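Local coordinates for protein multicopper oxidase (Pseudomonas thermotolerans, PDB 6VOW) that probably oxidises phenolic, lignin-related substrates as laccases do, passing the electrons through bound copper ions to reduce dioxygen to water, at residues Ile93-Ile98 with Phe133-His138; Glu166-Leu171 with Arg222-Asp227; Ile390-Met395 with Trp435-His440. One frame throughout, in Å; residues are numbered along the deposited sequence.

Contact 1 (Ile93-Ile98 with Phe133-His138); sequences IHWHGI and FWYHPH. With CU (copper (II) ion), chain C; C2O (Cu-O-Cu linkage), chain B.
H94 and H96 on strand 94-96 form hydrogen-bonded antiparallel pairs with H136 and W134 at the end of strand 131-136, a buried edge of the N-terminal cupredoxin sheet that carries half of the trinuclear copper site. H94 N donates to H136 O at 2.7 Å, H136 N answers to H94 O, and H96 N bonds to W134 O. H94, H96 and H136 share one face with W134, and H138 follows just past the strand. H94 turns its ring edge toward the face of H136, planes 62° apart, and receives the edge of H138 on its own face. With CG trans to the backbone nitrogen (chi1 -178°), the H96 imidazole makes an offset stack with the pyrrole ring of W134, centroids 4.1 Å apart. H94 NE2 binds, at 2.0 Å, the copper ion shared with H391. H96 ND1 and H136 NE2 share one copper of the Cu-O-Cu linkage, at 2.1 and 2.0 Å, while H138 NE2 takes the other. I98 CD1 sits over the face of F133. H94 ND1 is hydrogen-bonded to D105 O, H96 NE2 to D413 OD1 and H136 ND1 to P137 O, so each ring is gripped at both nitrogens and its rotation fixed.

Contact 2 (Glu166-Leu171 with Arg222-Asp227); sequences ELSLSL and RLFNLD
E166-L171 and R222-D227 run side by side as parallel neighbours within one sheet, and their backbones supply most of the polar contact. R222 N donates to L167 O and L169 N to R222 O, both at 2.7 Å; F224 N then bonds to L169 O, and L171 N to F224 O. Just past the strand, L226 N still reaches L171 O at 2.8 Å. There the chain turns, with N225 OD1 accepting from D227 N in an Asx turn.

One ionic contact lies at the start of the pair. The R222 side chain, extended from CG to NE, reaches back along the neighbouring strand to E166. R222 NH2 donates to E166 OE1 at 2.6 Å in a salt bridge, and R222 NE makes a weak bond to E166 OE2. E166 OE1 lies in the guanidinium plane, yet the carboxylate itself is twisted by 51° against that plane, so the two groups do not meet as a flat pair. R72 adds a second salt bridge to E166 OE2, and N132 accepts from R222 NH1.

Side-chain packing occupies both faces. L169 and L223 lie alongside each other, L169 CB 3.7 Å from L223 CD2. On the face of S168 and S170, the F224 ring brushes S168 CB and L226 CD1 rests against S170 CB; the ring also turns its edge to the backbone L169 O. Adjacent parallel strands in a mixed sheet facing a second sheet are typical of the cupredoxin-like beta sandwich, here probably the middle domain of a three-domain laccase.

Contact 3 (Ile390-Met395 with Trp435-His440); sequences IHLHGM and WMFHCH. With CU (copper (II) ion), chain C; CU (copper (II) ion), chain D; C2O (Cu-O-Cu linkage), chain B.
I390, H391 and L392 run antiparallel to C439, H438 and F437, strand axes 4.5 Å apart at 168°. H391 and H438 form the hydrogen-bonded pair, H391 N to H438 O at 2.7 Å; H393 N donates almost straight to M436 O. On the sheet face carrying H391 and H438, the H391 ring presents its edge to the H438 ring face and takes the edge of H440 on its own. M436 CB lies 3.6 Å from the centroid of the H393 ring, on the face opposite the copper ion shared by H94 and H391. H438-C439-H440 is the His-Cys-His motif of multicopper oxidases: C439 SG binds the mononuclear (type 1) copper at 2.2 Å, with H388 and H444, while H438 shares one copper of the Cu-O-Cu linkage with H393 and H440 binds the other, consistent with the family's electron route. I390 CG2 and L392 CD1 pack on F437. G394 CA sits over the six-membered ring of W435 and M395 SD over its five-membered ring. An alanine in place of W435 would remove the indole face on which both rest and is likely to leave a gap beside G394 and the M395 sulfur freer to turn. H393 ND1 is hydrogen-bonded to D105.

From the N terminus the contacts come in series: contact 1 closes a loop of 34 residues, contact 2 one of 50 and contact 3 one of 39, and none nests within or crosses another. Each ties strands of a different sheet. Contact 1 lies between the others in space: W134 and F133 pack on L226 and F224 of contact 2, joining the first copper-bearing sheet to the copper-free one, while its histidines face those of contact 3 across the shared coppers. The trinuclear site is thus built from two sequence-distant halves, H94 meeting H391 at one copper. Contacts 2 and 3 do not touch, their nearest atoms being about 5 Å apart.

Contact 1 (Ile93-Ile98 with Phe133-His138)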
loop_
_atom_site.group_PDB
_atom_site.type_symbol
_atom_site.label_atom_id
_atom_site.label_comp_id
_atom_site.label_asym_id
_atom_site.label_seq_id
_atom_site.Cartn_x
_atom_site.Cartn_y
_atom_site.Cartn_z
ATOM N N ILE A 93 8.337 -11.267 3.460
ATOM C CA ILE A 93 7.679 -9.994 3.845
ATOM C C ILE A 93 8.312 -8.972 3.008
ATOM O O ILE A 93 9.530 -8.816 3.022
ATOM C CB ILE A 93 7.812 -9.587 5.336
ATOM C CG1 ILE A 93 7.032 -10.592 6.163
ATOM C CG2 ILE A 93 7.128 -8.221 5.580
ATOM C CD1 ILE A 93 7.189 -10.426 7.682
ATOM N N HIS A 94 7.486 -8.374 2.164
ATOM C CA HIS A 94 7.914 -7.232 1.391
ATOM C C HIS A 94 7.399 -5.965 2.047
ATOM O O HIS A 94 6.287 -5.955 2.525
ATOM C CB HIS A 94 7.389 -7.347 -0.037
ATOM C CG HIS A 94 7.474 -6.064 -0.803
ATOM N ND1 HIS A 94 8.658 -5.528 -1.268
ATOM C CD2 HIS A 94 6.498 -5.232 -1.218
ATOM C CE1 HIS A 94 8.410 -4.368 -1.865
ATOM N NE2 HIS A 94 7.106 -4.196 -1.873
ATOM N N TRP A 95 8.220 -4.923 2.084
ATOM C CA TRP A 95 7.961 -3.741 2.944
ATOM C C TRP A 95 7.646 -2.647 1.959
ATOM O O TRP A 95 8.565 -1.969 1.355
ATOM C CB TRP A 95 9.128 -3.412 3.844
ATOM C CG TRP A 95 9.509 -4.552 4.659
ATOM C CD1 TRP A 95 10.410 -5.505 4.344
ATOM C CD2 TRP A 95 8.997 -4.891 5.953
ATOM N NE1 TRP A 95 10.478 -6.439 5.340
ATOM C CE2 TRP A 95 9.641 -6.089 6.355
ATOM C CE3 TRP A 95 8.047 -4.319 6.806
ATOM C CZ2 TRP A 95 9.359 -6.728 7.584
ATOM C CZ3 TRP A 95 7.786 -4.942 8.064
ATOM C CH2 TRP A 95 8.419 -6.142 8.422
ATOM N N HIS A 96 6.323 -2.587 1.713
ATOM C CA HIS A 96 5.733 -1.809 0.587
ATOM C C HIS A 96 5.985 -0.353 0.831
ATOM O O HIS A 96 5.425 0.228 1.757
ATOM C CB HIS A 96 4.199 -2.075 0.428
ATOM C CG HIS A 96 3.584 -1.327 -0.736
ATOM N ND1 HIS A 96 2.980 -1.945 -1.808
ATOM C CD2 HIS A 96 3.524 -0.001 -1.004
ATOM C CE1 HIS A 96 2.527 -1.041 -2.651
ATOM N NE2 HIS A 96 2.875 0.148 -2.194
ATOM N N GLY A 97 6.826 0.231 -0.007
ATOM C CA GLY A 97 7.070 1.648 -0.063
ATOM C C GLY A 97 8.449 2.058 0.516
ATOM O O GLY A 97 8.935 3.179 0.298
ATOM N N ILE A 98 9.061 1.159 1.262
ATOM C CA ILE A 98 10.321 1.454 1.904
ATOM C C ILE A 98 11.413 1.341 0.890
ATOM O O ILE A 98 11.542 0.346 0.240
ATOM C CB ILE A 98 10.650 0.495 3.083
ATOM C CG1 ILE A 98 9.533 0.523 4.163
ATOM C CG2 ILE A 98 12.030 0.865 3.685
ATOM C CD1 ILE A 98 9.281 1.874 4.648
ATOM N N PHE A 133 3.261 3.036 5.435
ATOM C CA PHE A 133 3.734 2.039 4.476
ATOM C C PHE A 133 2.943 0.844 4.873
ATOM O O PHE A 133 2.051 0.910 5.783
ATOM C CB PHE A 133 5.285 1.871 4.577
ATOM C CG PHE A 133 5.975 3.095 4.247
ATOM C CD1 PHE A 133 6.095 3.485 2.974
ATOM C CD2 PHE A 133 6.300 3.988 5.259
ATOM C CE1 PHE A 133 6.657 4.705 2.657
ATOM C CE2 PHE A 133 6.806 5.217 4.981
ATOM C CZ PHE A 133 7.024 5.573 3.662
ATOM N N TRP A 134 3.240 -0.251 4.221
ATOM C CA TRP A 134 2.656 -1.540 4.702
ATOM C C TRP A 134 3.541 -2.668 4.295
ATOM O O TRP A 134 4.528 -2.492 3.546
ATOM C CB TRP A 134 1.194 -1.770 4.192
ATOM C CG TRP A 134 0.979 -1.813 2.735
ATOM C CD1 TRP A 134 1.297 -0.880 1.826
ATOM C CD2 TRP A 134 0.390 -2.888 2.033
ATOM N NE1 TRP A 134 0.928 -1.309 0.598
ATOM C CE2 TRP A 134 0.329 -2.533 0.717
ATOM C CE3 TRP A 134 -0.151 -4.095 2.428
ATOM C CZ2 TRP A 134 -0.168 -3.375 -0.244
ATOM C CZ3 TRP A 134 -0.698 -4.909 1.497
ATOM C CH2 TRP A 134 -0.747 -4.534 0.172
ATOM N N TYR A 135 3.153 -3.833 4.726
ATOM C CA TYR A 135 3.929 -5.029 4.487
ATOM C C TYR A 135 3.023 -6.206 4.170
ATOM O O TYR A 135 1.920 -6.365 4.727
ATOM C CB TYR A 135 4.795 -5.297 5.739
ATOM C CG TYR A 135 4.036 -5.625 7.004
ATOM C CD1 TYR A 135 3.827 -6.935 7.349
ATOM C CD2 TYR A 135 3.604 -4.642 7.883
ATOM C CE1 TYR A 135 3.155 -7.301 8.492
ATOM C CE2 TYR A 135 2.945 -5.005 9.068
ATOM C CZ TYR A 135 2.733 -6.367 9.336
ATOM O OH TYR A 135 2.074 -6.829 10.425
ATOM N N HIS A 136 3.556 -7.078 3.356
ATOM C CA HIS A 136 2.796 -8.224 2.915
ATOM C C HIS A 136 3.731 -9.161 2.206
ATOM O O HIS A 136 4.833 -8.797 1.934
ATOM C CB HIS A 136 1.692 -7.769 1.940
ATOM C CG HIS A 136 2.217 -7.068 0.741
ATOM N ND1 HIS A 136 2.782 -7.719 -0.332
ATOM C CD2 HIS A 136 2.273 -5.750 0.460
ATOM C CE1 HIS A 136 3.158 -6.825 -1.239
ATOM N NE2 HIS A 136 2.836 -5.617 -0.784
ATOM N N PRO A 137 3.286 -10.385 1.936
ATOM C CA PRO A 137 4.166 -11.326 1.245
ATOM C C PRO A 137 4.324 -10.959 -0.131
ATOM O O PRO A 137 3.547 -10.158 -0.646
ATOM C CB PRO A 137 3.414 -12.662 1.330
ATOM C CG PRO A 137 2.597 -12.498 2.547
ATOM C CD PRO A 137 2.166 -11.085 2.565
ATOM N N HIS A 138 5.352 -11.536 -0.726
ATOM C CA HIS A 138 5.531 -11.468 -2.152
ATOM C C HIS A 138 5.698 -12.862 -2.768
ATOM O O HIS A 138 6.425 -13.033 -3.707
ATOM C CB HIS A 138 6.714 -10.614 -2.445
ATOM C CG HIS A 138 6.457 -9.691 -3.546
ATOM N ND1 HIS A 138 6.481 -10.112 -4.852
ATOM C CD2 HIS A 138 6.027 -8.417 -3.548
ATOM C CE1 HIS A 138 6.155 -9.104 -5.633
ATOM N NE2 HIS A 138 5.901 -8.068 -4.865
HETATM CU CU CU C . 6.313 -2.859 -3.134
HETATM CU CU2 C2O B . 2.843 -4.014 -1.993
HETATM CU CU3 C2O B . 5.479 -5.937 -5.233
HETATM O O1 C2O B . 4.106 -4.872 -3.723
#

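Contact 2 (Glu166-Leu171 with Arg222-Asp227)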
loop_
_atom_site.group_PDB
_atom_site.type_symbol
_atom_site.label_atom_id
_atom_site.label_comp_id
_atom_site.label_asym_id
_atom_site.label_seq_id
_atom_site.Cartn_x
_atom_site.Cartn_y
_atom_site.Cartn_z
ATOM N N GLU A 166 -3.985 10.553 16.178
ATOM C CA GLU A 166 -3.912 9.795 14.937
ATOM C C GLU A 166 -4.674 8.563 15.126
ATOM O O GLU A 166 -4.889 8.153 16.237
ATOM C CB GLU A 166 -2.455 9.496 14.520
ATOM C CG GLU A 166 -1.665 8.563 15.410
ATOM C CD GLU A 166 -0.486 7.946 14.687
ATOM O OE1 GLU A 166 0.519 8.657 14.427
ATOM O OE2 GLU A 166 -0.631 6.758 14.343
ATOM N N LEU A 167 -5.068 7.974 14.020
ATOM C CA LEU A 167 -5.824 6.757 14.017
ATOM C C LEU A 167 -5.450 6.020 12.746
ATOM O O LEU A 167 -5.469 6.610 11.674
ATOM C CB LEU A 167 -7.289 7.120 13.924
ATOM C CG LEU A 167 -8.256 5.986 14.083
ATOM C CD1 LEU A 167 -8.126 5.351 15.474
ATOM C CD2 LEU A 167 -9.635 6.560 13.887
ATOM N N SER A 168 -5.120 4.757 12.887
ATOM C CA SER A 168 -4.819 3.903 11.771
ATOM C C SER A 168 -6.059 3.138 11.307
ATOM O O SER A 168 -6.745 2.506 12.122
ATOM C CB SER A 168 -3.758 2.882 12.145
ATOM O OG SER A 168 -2.529 3.531 12.397
ATOM N N LEU A 169 -6.332 3.193 9.993
ATOM C CA LEU A 169 -7.518 2.523 9.314
ATOM C C LEU A 169 -7.029 1.647 8.215
ATOM O O LEU A 169 -6.546 2.158 7.225
ATOM C CB LEU A 169 -8.502 3.543 8.705
ATOM C CG LEU A 169 -9.614 3.878 9.687
ATOM C CD1 LEU A 169 -9.102 4.175 11.073
ATOM C CD2 LEU A 169 -10.368 5.061 9.180
ATOM N N SER A 170 -7.119 0.344 8.422
ATOM C CA SER A 170 -6.647 -0.631 7.430
ATOM C C SER A 170 -7.864 -1.244 6.762
ATOM O O SER A 170 -8.648 -1.925 7.402
ATOM C CB SER A 170 -5.804 -1.723 8.102
ATOM O OG SER A 170 -4.537 -1.222 8.537
ATOM N N LEU A 171 -8.021 -0.928 5.485
ATOM C CA LEU A 171 -9.127 -1.423 4.689
ATOM C C LEU A 171 -8.809 -2.743 4.048
ATOM O O LEU A 171 -7.780 -2.902 3.446
ATOM C CB LEU A 171 -9.362 -0.464 3.546
ATOM C CG LEU A 171 -9.826 0.906 4.058
ATOM C CD1 LEU A 171 -9.709 1.957 2.970
ATOM C CD2 LEU A 171 -11.256 0.732 4.457
ATOM N N ARG A 222 -4.778 7.690 9.318
ATOM C CA ARG A 222 -3.815 7.010 8.444
ATOM C C ARG A 222 -4.633 5.934 7.752
ATOM O O ARG A 222 -5.141 5.053 8.422
ATOM C CB ARG A 222 -2.704 6.352 9.299
ATOM C CG ARG A 222 -1.907 7.351 10.103
ATOM C CD ARG A 222 -0.948 6.619 11.013
ATOM N NE ARG A 222 -0.050 7.505 11.806
ATOM C CZ ARG A 222 1.041 8.107 11.350
ATOM N NH1 ARG A 222 1.386 8.052 10.128
ATOM N NH2 ARG A 222 1.804 8.852 12.166
ATOM N N LEU A 223 -4.763 6.025 6.429
ATOM C CA LEU A 223 -5.689 5.132 5.672
ATOM C C LEU A 223 -4.840 4.260 4.831
ATOM O O LEU A 223 -4.065 4.754 3.989
ATOM C CB LEU A 223 -6.575 5.965 4.800
ATOM C CG LEU A 223 -7.690 6.563 5.676
ATOM C CD1 LEU A 223 -8.162 7.905 5.148
ATOM C CD2 LEU A 223 -8.841 5.600 5.664
ATOM N N PHE A 224 -4.945 2.971 5.092
ATOM C CA PHE A 224 -4.191 1.956 4.381
ATOM C C PHE A 224 -5.147 1.054 3.608
ATOM O O PHE A 224 -6.085 0.472 4.172
ATOM C CB PHE A 224 -3.405 1.051 5.340
ATOM C CG PHE A 224 -2.544 1.764 6.329
ATOM C CD1 PHE A 224 -3.072 2.271 7.480
ATOM C CD2 PHE A 224 -1.192 1.876 6.122
ATOM C CE1 PHE A 224 -2.222 2.860 8.417
ATOM C CE2 PHE A 224 -0.367 2.535 7.002
ATOM C CZ PHE A 224 -0.883 2.970 8.195
ATOM N N ASN A 225 -4.901 0.925 2.325
ATOM C CA ASN A 225 -5.707 -0.015 1.552
ATOM C C ASN A 225 -4.910 -1.312 1.511
ATOM O O ASN A 225 -3.909 -1.440 0.764
ATOM C CB ASN A 225 -6.024 0.541 0.155
ATOM C CG ASN A 225 -6.803 -0.477 -0.703
ATOM O OD1 ASN A 225 -6.795 -1.686 -0.429
ATOM N ND2 ASN A 225 -7.481 0.022 -1.740
ATOM N N LEU A 226 -5.320 -2.261 2.349
ATOM C CA LEU A 226 -4.622 -3.468 2.426
ATOM C C LEU A 226 -5.275 -4.516 1.580
ATOM O O LEU A 226 -4.896 -5.666 1.693
ATOM C CB LEU A 226 -4.421 -3.941 3.875
ATOM C CG LEU A 226 -3.842 -2.901 4.791
ATOM C CD1 LEU A 226 -3.583 -3.575 6.122
ATOM C CD2 LEU A 226 -2.523 -2.339 4.272
ATOM N N ASP A 227 -6.129 -4.108 0.646
ATOM C CA ASP A 227 -6.842 -5.034 -0.163
ATOM C C ASP A 227 -6.071 -5.527 -1.358
ATOM O O ASP A 227 -5.266 -4.866 -1.854
ATOM C CB ASP A 227 -8.143 -4.461 -0.626
ATOM C CG ASP A 227 -9.114 -5.584 -1.049
ATOM O OD1 ASP A 227 -9.613 -6.312 -0.120
ATOM O OD2 ASP A 227 -9.263 -5.782 -2.321
#

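Contact 3 (Ile390-Met395 with Trp435-His440)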
loop_
_atom_site.group_PDB
_atom_site.type_symbol
_atom_site.label_atom_id
_atom_site.label_comp_id
_atom_site.label_asym_id
_atom_site.label_seq_id
_atom_site.Cartn_x
_atom_site.Cartn_y
_atom_site.Cartn_z
ATOM N N ILE A 390 -0.241 0.903 -10.292
ATOM C CA ILE A 390 1.015 0.458 -10.760
ATOM C C ILE A 390 2.026 0.846 -9.752
ATOM O O ILE A 390 2.198 2.050 -9.451
ATOM C CB ILE A 390 1.401 1.096 -12.049
ATOM C CG1 ILE A 390 0.376 0.708 -13.176
ATOM C CG2 ILE A 390 2.855 0.692 -12.392
ATOM C CD1 ILE A 390 0.481 -0.663 -13.739
ATOM N N HIS A 391 2.774 -0.147 -9.337
ATOM C CA HIS A 391 3.710 0.023 -8.234
ATOM C C HIS A 391 5.163 -0.327 -8.604
ATOM O O HIS A 391 5.421 -1.248 -9.368
ATOM C CB HIS A 391 3.153 -0.849 -7.154
ATOM C CG HIS A 391 4.045 -1.006 -6.002
ATOM N ND1 HIS A 391 4.290 0.015 -5.112
ATOM C CD2 HIS A 391 4.722 -2.081 -5.544
ATOM C CE1 HIS A 391 5.116 -0.411 -4.171
ATOM N NE2 HIS A 391 5.382 -1.673 -4.407
ATOM N N LEU A 392 6.123 0.419 -8.097
ATOM C CA LEU A 392 7.552 0.124 -8.315
ATOM C C LEU A 392 8.194 -0.124 -6.960
ATOM O O LEU A 392 8.063 0.685 -6.078
ATOM C CB LEU A 392 8.189 1.325 -8.924
ATOM C CG LEU A 392 9.637 1.217 -9.272
ATOM C CD1 LEU A 392 9.901 -0.030 -10.151
ATOM C CD2 LEU A 392 9.974 2.496 -9.959
ATOM N N HIS A 393 8.914 -1.228 -6.827
ATOM C CA HIS A 393 9.705 -1.471 -5.685
ATOM C C HIS A 393 10.931 -0.631 -5.672
ATOM O O HIS A 393 11.429 -0.195 -6.755
ATOM C CB HIS A 393 10.251 -2.822 -5.798
ATOM C CG HIS A 393 9.257 -3.848 -5.584
ATOM N ND1 HIS A 393 9.548 -5.018 -4.932
ATOM C CD2 HIS A 393 7.939 -3.862 -5.858
ATOM C CE1 HIS A 393 8.447 -5.722 -4.805
ATOM N NE2 HIS A 393 7.469 -5.030 -5.360
ATOM N N GLY A 394 11.446 -0.454 -4.447
ATOM C CA GLY A 394 12.814 -0.003 -4.261
ATOM C C GLY A 394 13.024 1.459 -4.323
ATOM O O GLY A 394 14.024 1.925 -3.832
ATOM N N MET A 395 12.085 2.140 -4.963
ATOM C CA MET A 395 12.223 3.479 -5.402
ATOM C C MET A 395 10.912 4.197 -5.336
ATOM O O MET A 395 9.842 3.615 -5.326
ATOM C CB MET A 395 12.703 3.498 -6.823
ATOM C CG MET A 395 14.224 3.555 -6.931
ATOM S SD MET A 395 14.989 2.419 -8.098
ATOM C CE MET A 395 14.151 2.720 -9.631
ATOM N N TRP A 435 14.282 -4.512 -9.290
ATOM C CA TRP A 435 13.043 -4.154 -8.589
ATOM C C TRP A 435 11.807 -4.492 -9.398
ATOM O O TRP A 435 11.662 -4.073 -10.547
ATOM C CB TRP A 435 13.020 -2.654 -8.360
ATOM C CG TRP A 435 14.240 -2.269 -7.803
ATOM C CD1 TRP A 435 15.328 -1.796 -8.465
ATOM C CD2 TRP A 435 14.626 -2.460 -6.467
ATOM N NE1 TRP A 435 16.370 -1.634 -7.595
ATOM C CE2 TRP A 435 15.962 -2.032 -6.353
ATOM C CE3 TRP A 435 13.975 -2.910 -5.343
ATOM C CZ2 TRP A 435 16.634 -1.993 -5.127
ATOM C CZ3 TRP A 435 14.692 -2.891 -4.112
ATOM C CH2 TRP A 435 15.987 -2.431 -4.035
ATOM N N MET A 436 10.908 -5.196 -8.756
ATOM C CA MET A 436 9.593 -5.478 -9.326
ATOM C C MET A 436 8.786 -4.212 -9.579
ATOM O O MET A 436 8.771 -3.242 -8.794
ATOM C CB MET A 436 8.746 -6.412 -8.439
ATOM C CG MET A 436 9.384 -7.748 -8.066
ATOM S SD MET A 436 9.995 -8.693 -9.508
ATOM C CE MET A 436 11.607 -7.945 -9.836
ATOM N N PHE A 437 8.057 -4.314 -10.667
ATOM C CA PHE A 437 7.274 -3.251 -11.217
ATOM C C PHE A 437 5.998 -3.877 -11.706
ATOM O O PHE A 437 6.014 -4.666 -12.613
ATOM C CB PHE A 437 8.028 -2.666 -12.343
ATOM C CG PHE A 437 7.362 -1.532 -12.997
ATOM C CD1 PHE A 437 6.802 -0.515 -12.277
ATOM C CD2 PHE A 437 7.400 -1.433 -14.387
ATOM C CE1 PHE A 437 6.223 0.568 -12.916
ATOM C CE2 PHE A 437 6.852 -0.340 -15.040
ATOM C CZ PHE A 437 6.262 0.666 -14.292
ATOM N N HIS A 438 4.928 -3.596 -11.004
ATOM C CA HIS A 438 3.746 -4.368 -11.218
ATOM C C HIS A 438 2.430 -3.679 -10.794
ATOM O O HIS A 438 2.377 -2.698 -9.997
ATOM C CB HIS A 438 3.926 -5.753 -10.586
ATOM C CG HIS A 438 3.823 -5.721 -9.104
ATOM N ND1 HIS A 438 2.617 -5.663 -8.461
ATOM C CD2 HIS A 438 4.764 -5.598 -8.145
ATOM C CE1 HIS A 438 2.807 -5.578 -7.165
ATOM N NE2 HIS A 438 4.097 -5.538 -6.953
ATOM N N CYS A 439 1.330 -4.198 -11.359
ATOM C CA CYS A 439 0.034 -3.737 -10.961
ATOM C C CYS A 439 -0.168 -4.362 -9.600
ATOM O O CYS A 439 0.196 -5.545 -9.372
ATOM C CB CYS A 439 -1.076 -4.192 -11.898
ATOM S SG CYS A 439 -2.692 -3.907 -11.131
ATOM N N HIS A 440 -0.722 -3.582 -8.682
ATOM C CA HIS A 440 -0.933 -4.084 -7.297
ATOM C C HIS A 440 -2.347 -4.706 -7.024
ATOM O O HIS A 440 -2.776 -4.931 -5.851
ATOM C CB HIS A 440 -0.521 -3.000 -6.310
ATOM C CG HIS A 440 0.146 -3.570 -5.082
ATOM N ND1 HIS A 440 -0.559 -4.294 -4.143
ATOM C CD2 HIS A 440 1.451 -3.614 -4.700
ATOM C CE1 HIS A 440 0.285 -4.741 -3.227
ATOM N NE2 HIS A 440 1.505 -4.320 -3.528
HETATM CU CU CU C . 6.313 -2.859 -3.134
HETATM CU CU CU D . -4.024 -4.142 -12.887
HETATM CU CU2 C2O B . 2.843 -4.014 -1.993
HETATM CU CU3 C2O B . 5.479 -5.937 -5.233
HETATM O O1 C2O B . 4.106 -4.872 -3.723
#